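Sortase B (Clostridium perfringens, PDB 5YFK) is a class B sortase, a cysteine transpeptidase that probably cleaves a sorting signal and joins surface proteins to the cell wall through an acyl-thioester intermediate. Local coordinates at residues S106-Y111 and N200-T205; E151-Y156 and V221-D226. The protein carries 1 engineered substitution. All blocks are in the same frame, centred on the assembly; numbering follows the deposited sequence.

Interaction 1 (S106-Y111 and N200-T205)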
ATOM      1  N   SER A 106       2.353 -11.156   8.633  1.00 17.18           N
ATOM      2  CA  SER A 106       1.357 -10.340   9.350  1.00 19.44           C
ATOM      3  C   SER A 106       1.386  -8.845   8.946  1.00 15.50           C
ATOM      4  O   SER A 106       0.447  -8.104   9.244  1.00 16.32           O
ATOM      5  CB  SER A 106       1.513 -10.509  10.869  1.00 24.01           C
ATOM      6  OG  SER A 106       0.754 -11.625  11.319  1.00 29.01           O
ATOM      7  N   ASN A 107       2.451  -8.410   8.272  1.00 15.68           N
ATOM      8  CA  ASN A 107       2.541  -7.013   7.770  1.00 12.78           C
ATOM      9  C   ASN A 107       2.847  -7.047   6.290  1.00 13.84           C
ATOM     10  O   ASN A 107       3.907  -7.514   5.893  1.00 17.60           O
ATOM     11  CB  ASN A 107       3.633  -6.250   8.494  1.00 14.48           C
ATOM     12  CG  ASN A 107       3.670  -4.771   8.142  1.00 12.17           C
ATOM     13  OD1 ASN A 107       2.732  -4.219   7.528  1.00 15.43           O
ATOM     14  ND2 ASN A 107       4.740  -4.108   8.564  1.00 13.13           N
ATOM     15  N   ILE A 108       1.903  -6.574   5.495  1.00 11.90           N
ATOM     16  CA  ILE A 108       2.094  -6.434   4.057  1.00 11.93           C
ATOM     17  C   ILE A 108       2.610  -5.014   3.824  1.00 15.22           C
ATOM     18  O   ILE A 108       1.957  -4.033   4.181  1.00 14.31           O
ATOM     19  CB  ILE A 108       0.776  -6.658   3.318  1.00 14.10           C
ATOM     20  CG1 ILE A 108       0.219  -8.049   3.664  1.00 16.74           C
ATOM     21  CG2 ILE A 108       0.979  -6.472   1.806  1.00 15.85           C
ATOM     22  CD1 ILE A 108      -1.248  -8.241   3.341  1.00 23.00           C
ATOM     23  N   VAL A 109       3.774  -4.913   3.200  1.00 13.90           N
ATOM     24  CA  VAL A 109       4.416  -3.615   3.079  1.00 13.45           C
ATOM     25  C   VAL A 109       4.478  -3.199   1.641  1.00 12.04           C
ATOM     26  O   VAL A 109       4.997  -3.933   0.791  1.00 13.70           O
ATOM     27  CB  VAL A 109       5.839  -3.640   3.671  1.00 12.92           C
ATOM     28  CG1 VAL A 109       6.564  -2.330   3.406  1.00 14.09           C
ATOM     29  CG2 VAL A 109       5.767  -3.926   5.157  1.00 11.63           C
ATOM     30  N   VAL A 110       3.928  -2.017   1.357  1.00 13.94           N
ATOM     31  CA  VAL A 110       3.760  -1.576  -0.006  1.00 11.53           C
ATOM     32  C   VAL A 110       4.384  -0.186  -0.169  1.00 12.42           C
ATOM     33  O   VAL A 110       4.167   0.696   0.675  1.00 13.25           O
ATOM     34  CB  VAL A 110       2.257  -1.550  -0.394  1.00 11.70           C
ATOM     35  CG1 VAL A 110       2.044  -1.068  -1.812  1.00 11.01           C
ATOM     36  CG2 VAL A 110       1.636  -2.921  -0.190  1.00 14.10           C
ATOM     37  N   TYR A 111       5.073   0.003  -1.296  1.00 12.25           N
ATOM     38  CA  TYR A 111       5.810   1.230  -1.615  1.00 12.83           C
ATOM     39  C   TYR A 111       5.264   1.864  -2.875  1.00 13.93           C
ATOM     40  O   TYR A 111       4.812   1.178  -3.820  1.00 14.10           O
ATOM     41  CB  TYR A 111       7.291   0.937  -1.847  1.00 13.28           C
ATOM     42  CG  TYR A 111       8.004   0.243  -0.732  1.00 12.22           C
ATOM     43  CD1 TYR A 111       7.979  -1.139  -0.617  1.00 16.43           C
ATOM     44  CD2 TYR A 111       8.699   0.970   0.228  1.00 19.35           C
ATOM     45  CE1 TYR A 111       8.659  -1.773   0.405  1.00 17.14           C
ATOM     46  CE2 TYR A 111       9.226   0.351   1.347  1.00 17.07           C
ATOM     47  CZ  TYR A 111       9.258  -1.021   1.382  1.00 16.26           C
ATOM     48  OH  TYR A 111       9.884  -1.650   2.406  1.00 23.78           O
ATOM     49  N   ASN A 200      -3.556 -10.518  17.173  1.00 20.31           N
ATOM     50  CA  ASN A 200      -4.199 -11.351  16.157  1.00 20.88           C
ATOM     51  C   ASN A 200      -4.383 -10.640  14.828  1.00 17.94           C
ATOM     52  O   ASN A 200      -4.760 -11.263  13.838  1.00 17.28           O
ATOM     53  CB  ASN A 200      -5.571 -11.829  16.627  1.00 29.16           C
ATOM     54  CG  ASN A 200      -5.492 -12.709  17.846  1.00 33.05           C
ATOM     55  OD1 ASN A 200      -4.676 -13.632  17.908  1.00 31.67           O
ATOM     56  ND2 ASN A 200      -6.256 -12.352  18.869  1.00 30.46           N
ATOM     57  N   ASP A 201      -4.125  -9.340  14.797  1.00 15.73           N
ATOM     58  CA  ASP A 201      -4.432  -8.552  13.618  1.00 17.30           C
ATOM     59  C   ASP A 201      -3.436  -8.781  12.478  1.00 16.82           C
ATOM     60  O   ASP A 201      -2.300  -9.249  12.677  1.00 16.84           O
ATOM     61  CB  ASP A 201      -4.474  -7.060  13.959  1.00 17.76           C
ATOM     62  CG  ASP A 201      -5.726  -6.669  14.726  1.00 21.13           C
ATOM     63  OD1 ASP A 201      -6.815  -7.172  14.380  1.00 18.10           O
ATOM     64  OD2 ASP A 201      -5.633  -5.760  15.587  1.00 20.13           O
ATOM     65  N   ARG A 202      -3.896  -8.481  11.271  1.00 14.53           N
ATOM     66  CA  ARG A 202      -3.009  -8.422  10.119  1.00 13.83           C
ATOM     67  C   ARG A 202      -2.959  -6.985   9.641  1.00 14.17           C
ATOM     68  O   ARG A 202      -3.999  -6.326   9.537  1.00 15.99           O
ATOM     69  CB  ARG A 202      -3.530  -9.313   8.989  1.00 16.59           C
ATOM     70  CG  ARG A 202      -2.504  -9.426   7.873  1.00 17.11           C
ATOM     71  CD  ARG A 202      -2.914 -10.381   6.766  1.00 23.13           C
ATOM     72  NE  ARG A 202      -1.715 -10.849   6.074  1.00 23.03           N
ATOM     73  CZ  ARG A 202      -1.711 -11.669   5.026  1.00 25.03           C
ATOM     74  NH1 ARG A 202      -0.563 -12.176   4.593  1.00 23.65           N
ATOM     75  NH2 ARG A 202      -2.837 -11.922   4.378  1.00 23.68           N
ATOM     76  N   ILE A 203      -1.770  -6.473   9.392  1.00 14.71           N
ATOM     77  CA  ILE A 203      -1.661  -5.081   9.031  1.00 12.61           C
ATOM     78  C   ILE A 203      -1.118  -4.869   7.621  1.00 12.02           C
ATOM     79  O   ILE A 203      -0.429  -5.727   7.066  1.00 13.23           O
ATOM     80  CB  ILE A 203      -0.845  -4.264  10.054  1.00 13.77           C
ATOM     81  CG1 ILE A 203       0.564  -4.839  10.239  1.00 13.56           C
ATOM     82  CG2 ILE A 203      -1.630  -4.186  11.374  1.00 15.59           C
ATOM     83  CD1 ILE A 203       1.535  -3.877  10.923  1.00 11.28           C
ATOM     84  N   LEU A 204      -1.337  -3.647   7.151  1.00 11.67           N
ATOM     85  CA  LEU A 204      -0.907  -3.169   5.853  1.00 10.73           C
ATOM     86  C   LEU A 204      -0.170  -1.851   6.071  1.00 11.53           C
ATOM     87  O   LEU A 204      -0.671  -0.956   6.772  1.00 12.07           O
ATOM     88  CB  LEU A 204      -2.123  -2.908   4.972  1.00 10.40           C
ATOM     89  CG  LEU A 204      -1.867  -2.364   3.555  1.00 10.19           C
ATOM     90  CD1 LEU A 204      -1.027  -3.230   2.644  1.00 14.71           C
ATOM     91  CD2 LEU A 204      -3.194  -2.088   2.903  1.00 11.28           C
ATOM     92  N   THR A 205       1.047  -1.776   5.570  1.00 12.13           N
ATOM     93  CA  THR A 205       1.865  -0.570   5.716  1.00 12.34           C
ATOM     94  C   THR A 205       2.112   0.026   4.342  1.00 13.18           C
ATOM     95  O   THR A 205       2.670  -0.646   3.471  1.00 13.26           O
ATOM     96  CB  THR A 205       3.203  -0.922   6.378  1.00 10.71           C
ATOM     97  OG1 THR A 205       2.954  -1.549   7.647  1.00 13.18           O
ATOM     98  CG2 THR A 205       4.129   0.294   6.526  1.00 11.80           C
TER
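I108 lays its CD1 methyl over the centre of the R202 guanidinium, 3.8 Å from R202 CZ, so the charged plane rests with one face on an aliphatic tip. R202 gets there by running its chain extended from CG to NE, while its NH1 is hydrogen-bonded to the carbonyl oxygens of L102 and D105. On the same face of the sheet the L204 methyl CD1 sits 3.9 Å from both I108 CG2 and V110 CG2, bridging two residues of the partner strand.

N107, I203 and T205 share the other face. The N107 amide swings toward the neighbouring strand because chi1, -173°, sets CG opposite the backbone N, and T205 OG1 donates a 2.7 Å hydrogen bond to N107 OD1, in the carbonyl plane and on a lone pair. At the other end of that amide ND2 is hydrogen-bonded to the K168 carbonyl, which fixes the rotation of the group, and I203 CD1 packs 3.6 Å from N107 CG.

Beneath these side chains the strands pair in parallel, N107 with I203, I108 with L204 and V109 with T205. The backbone bonds begin with I203 N to S106 O at 2.8 Å and end with V110 N to T205 O, also 2.8 Å. This is the parallel pairing of 107-111 with 203-210 in the sortase beta-barrel; strand 203-210 goes on to S209, an engineered serine at the position predicted to form the acyl-thioester.

Strand 216-225 lies along the other edge of 203-210, across from 107-111, with V219 and V221 touching T205. Y177 and Y180 of helix 174-186 cover the N107 and I203 side, while V139 and L141 of strand 138-143 pack against L204 on the opposite face.

Interaction 2 (E151-Y156 and V221-D226)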
ATOM      1  N   GLU A 151      -8.370  -0.804   8.099  1.00 16.95           N
ATOM      2  CA  GLU A 151      -8.667   0.500   8.646  1.00 14.63           C
ATOM      3  C   GLU A 151      -7.392   1.161   9.161  1.00 11.47           C
ATOM      4  O   GLU A 151      -6.639   0.559   9.892  1.00 14.00           O
ATOM      5  CB  GLU A 151      -9.684   0.427   9.781  1.00 16.54           C
ATOM      6  CG  GLU A 151     -10.139   1.800  10.208  1.00 17.46           C
ATOM      7  CD  GLU A 151     -11.143   1.775  11.345  1.00 25.16           C
ATOM      8  OE1 GLU A 151     -11.735   0.707  11.592  1.00 27.86           O
ATOM      9  OE2 GLU A 151     -11.498   2.882  11.807  1.00 22.64           O
ATOM     10  N   ILE A 152      -7.123   2.350   8.644  1.00 17.06           N
ATOM     11  CA  ILE A 152      -5.909   3.111   8.961  1.00 15.70           C
ATOM     12  C   ILE A 152      -5.957   3.525  10.406  1.00 15.90           C
ATOM     13  O   ILE A 152      -6.963   4.108  10.845  1.00 18.93           O
ATOM     14  CB  ILE A 152      -5.818   4.383   8.101  1.00 17.37           C
ATOM     15  CG1 ILE A 152      -5.569   3.981   6.647  1.00 17.58           C
ATOM     16  CG2 ILE A 152      -4.698   5.283   8.616  1.00 15.34           C
ATOM     17  CD1 ILE A 152      -5.781   5.097   5.652  1.00 21.56           C
ATOM     18  N   PHE A 153      -4.890   3.226  11.133  1.00 13.97           N
ATOM     19  CA  PHE A 153      -4.798   3.566  12.566  1.00 15.59           C
ATOM     20  C   PHE A 153      -3.553   4.416  12.887  1.00 17.77           C
ATOM     21  O   PHE A 153      -3.394   4.914  14.004  1.00 16.30           O
ATOM     22  CB  PHE A 153      -4.880   2.301  13.442  1.00 16.95           C
ATOM     23  CG  PHE A 153      -3.708   1.378  13.320  1.00 16.66           C
ATOM     24  CD1 PHE A 153      -2.562   1.592  14.061  1.00 16.86           C
ATOM     25  CD2 PHE A 153      -3.685   0.396  12.318  1.00 15.09           C
ATOM     26  CE1 PHE A 153      -1.434   0.819  13.862  1.00 18.73           C
ATOM     27  CE2 PHE A 153      -2.608  -0.459  12.199  1.00 16.65           C
ATOM     28  CZ  PHE A 153      -1.498  -0.285  13.019  1.00 18.63           C
ATOM     29  N   SER A 154      -2.605   4.447  11.962  1.00 14.10           N
ATOM     30  CA  SER A 154      -1.357   5.204  12.200  1.00 15.74           C
ATOM     31  C   SER A 154      -0.955   5.984  10.967  1.00 15.14           C
ATOM     32  O   SER A 154      -0.934   5.443   9.871  1.00 14.90           O
ATOM     33  CB  SER A 154      -0.218   4.280  12.603  1.00 14.78           C
ATOM     34  OG  SER A 154       0.969   5.036  12.847  1.00 14.38           O
ATOM     35  N   VAL A 155      -0.507   7.221  11.159  1.00 14.80           N
ATOM     36  CA  VAL A 155       0.150   7.973  10.107  1.00 13.66           C
ATOM     37  C   VAL A 155       1.332   8.731  10.724  1.00 14.74           C
ATOM     38  O   VAL A 155       1.248   9.217  11.846  1.00 14.57           O
ATOM     39  CB  VAL A 155      -0.785   9.010   9.415  1.00 14.70           C
ATOM     40  CG1 VAL A 155      -1.365   9.999  10.434  1.00 14.33           C
ATOM     41  CG2 VAL A 155      -0.032   9.771   8.344  1.00 17.19           C
ATOM     42  N   TYR A 156       2.481   8.640  10.076  1.00 11.70           N
ATOM     43  CA  TYR A 156       3.682   9.330  10.550  1.00 13.95           C
ATOM     44  C   TYR A 156       4.705   9.594   9.459  1.00 16.45           C
ATOM     45  O   TYR A 156       4.657   9.002   8.375  1.00 13.55           O
ATOM     46  CB  TYR A 156       4.315   8.585  11.749  1.00 15.41           C
ATOM     47  CG  TYR A 156       4.816   7.185  11.467  1.00 14.04           C
ATOM     48  CD1 TYR A 156       3.962   6.079  11.576  1.00 14.06           C
ATOM     49  CD2 TYR A 156       6.132   6.961  11.069  1.00 15.50           C
ATOM     50  CE1 TYR A 156       4.407   4.803  11.311  1.00 14.46           C
ATOM     51  CE2 TYR A 156       6.618   5.677  10.895  1.00 15.88           C
ATOM     52  CZ  TYR A 156       5.741   4.611  10.946  1.00 14.73           C
ATOM     53  OH  TYR A 156       6.190   3.339  10.695  1.00 16.08           O
ATOM     54  N   VAL A 221      -0.294   3.020   8.321  1.00 13.86           N
ATOM     55  CA  VAL A 221      -0.491   1.629   8.745  1.00 14.51           C
ATOM     56  C   VAL A 221      -1.967   1.403   9.080  1.00 14.65           C
ATOM     57  O   VAL A 221      -2.628   2.234   9.721  1.00 14.81           O
ATOM     58  CB  VAL A 221       0.386   1.266   9.969  1.00 13.49           C
ATOM     59  CG1 VAL A 221       0.526  -0.233  10.110  1.00 13.58           C
ATOM     60  CG2 VAL A 221       1.782   1.900   9.851  1.00 14.17           C
ATOM     61  N   ALA A 222      -2.482   0.272   8.612  1.00 16.10           N
ATOM     62  CA  ALA A 222      -3.904  -0.052   8.697  1.00 15.79           C
ATOM     63  C   ALA A 222      -4.049  -1.525   9.087  1.00 14.66           C
ATOM     64  O   ALA A 222      -3.142  -2.338   8.833  1.00 11.69           O
ATOM     65  CB  ALA A 222      -4.565   0.195   7.346  1.00 16.21           C
ATOM     66  N   LYS A 223      -5.102  -1.824   9.839  1.00 13.74           N
ATOM     67  CA  LYS A 223      -5.422  -3.201  10.226  1.00 13.15           C
ATOM     68  C   LYS A 223      -6.623  -3.774   9.523  1.00 10.67           C
ATOM     69  O   LYS A 223      -7.630  -3.091   9.294  1.00 14.71           O
ATOM     70  CB  LYS A 223      -5.642  -3.324  11.738  1.00 17.28           C
ATOM     71  CG  LYS A 223      -6.799  -2.518  12.259  1.00 22.61           C
ATOM     72  CD  LYS A 223      -7.163  -2.979  13.656  1.00 18.63           C
ATOM     73  CE  LYS A 223      -8.191  -4.096  13.667  1.00 20.41           C
ATOM     74  NZ  LYS A 223      -8.420  -4.613  15.049  1.00 18.14           N
ATOM     75  N   GLU A 224      -6.568  -5.078   9.283  1.00 14.68           N
ATOM     76  CA  GLU A 224      -7.634  -5.737   8.548  1.00 14.91           C
ATOM     77  C   GLU A 224      -8.867  -5.805   9.417  1.00 14.70           C
ATOM     78  O   GLU A 224      -8.778  -6.142  10.596  1.00 16.89           O
ATOM     79  CB  GLU A 224      -7.243  -7.123   8.093  1.00 15.75           C
ATOM     80  CG  GLU A 224      -8.257  -7.671   7.113  1.00 16.55           C
ATOM     81  CD  GLU A 224      -7.801  -8.938   6.441  1.00 21.21           C
ATOM     82  OE1 GLU A 224      -6.663  -9.415   6.695  1.00 19.27           O
ATOM     83  OE2 GLU A 224      -8.592  -9.423   5.610  1.00 25.02           O
ATOM     84  N   ILE A 225      -9.995  -5.424   8.830  1.00 15.16           N
ATOM     85  CA  ILE A 225     -11.268  -5.487   9.500  1.00 18.10           C
ATOM     86  C   ILE A 225     -12.277  -6.291   8.708  1.00 24.35           C
ATOM     87  O   ILE A 225     -12.099  -6.513   7.506  1.00 22.65           O
ATOM     88  CB  ILE A 225     -11.836  -4.088   9.740  1.00 21.85           C
ATOM     89  CG1 ILE A 225     -12.145  -3.398   8.408  1.00 24.00           C
ATOM     90  CG2 ILE A 225     -10.868  -3.275  10.581  1.00 27.62           C
ATOM     91  CD1 ILE A 225     -12.909  -2.102   8.575  1.00 31.24           C
ATOM     92  N   ASP A 226     -13.359  -6.650   9.401  1.00 30.84           N
ATOM     93  CA  ASP A 226     -14.392  -7.580   8.916  1.00 51.41           C
ATOM     94  C   ASP A 226     -13.979  -9.041   8.925  1.00 54.35           C
ATOM     95  O   ASP A 226     -14.830  -9.918   9.075  1.00 61.85           O
ATOM     96  CB  ASP A 226     -14.878  -7.183   7.531  1.00 56.56           C
ATOM     97  CG  ASP A 226     -15.865  -6.055   7.584  1.00 54.73           C
ATOM     98  OD1 ASP A 226     -16.602  -5.981   8.591  1.00 62.03           O
ATOM     99  OD2 ASP A 226     -15.791  -5.162   6.718  1.00 53.38           O
TER
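E151 pairs with K223 through two backbone bonds, E151 N to K223 O at 2.7 Å and K223 N to E151 O at 2.8 Å. E151 CB also meets the I225 methyl CG2 at 4.0 Å. I152 follows as a non-hydrogen-bonded partner of A222, and here the strands draw close: the two CA atoms are 3.8 Å apart, and I152 CG1 rests against the A222 methyl.

At F153 the register slips by one residue. F153 N and S154 N both donate to V221 O, at 2.8 and 3.1 Å, which makes a classic beta bulge in strand 146-159, on the antiparallel pairing of the sortase barrel between this strand and 216-225. F153, at the bulge, brings the end of its side chain in against the partner strand. Its CG lies between the backbone N and the carbonyl carbon (chi1 68°), folding the ring back so that V221 O stands over one face, offset toward the rim, while K223 N meets an edge in the ring plane. The ring atom F153 CZ presses on V221 CG1 at 3.5 Å, and I203 of strand 203-210, beyond 216-225, also touches this ring.

S154 restores the pairing by accepting V221 N on its carbonyl, and its CB packs on V221 CB; its OG hydrogen-bonds to the Q184 carbonyl of helix 174-186. Y156 brings CE1 obliquely to within 4.2 Å of V221 CG2, its hydroxyl hydrogen-bonded to Q184 OE1.

In the fold
From the N terminus, the chain first lays down 106-111, then 151-156, and only later returns with 200-205 and 221-226. Interaction 1 closes a loop of 88 intervening residues, which includes helix 174-186 and all of strand 146-159; interaction 2 closes one of 64 that contains strand 203-210. The segments alternate, so the two loops cross. Strands 203-210 and 216-225 follow each other in the chain and lie side by side, so the two contacts, centred about 9 Å apart, become consecutive pairings of one sheet: 107-111, 203-210, 216-225, 146-159. Backbone bonds probably join them directly, L204 N to A222 O and E224 N to R202 O.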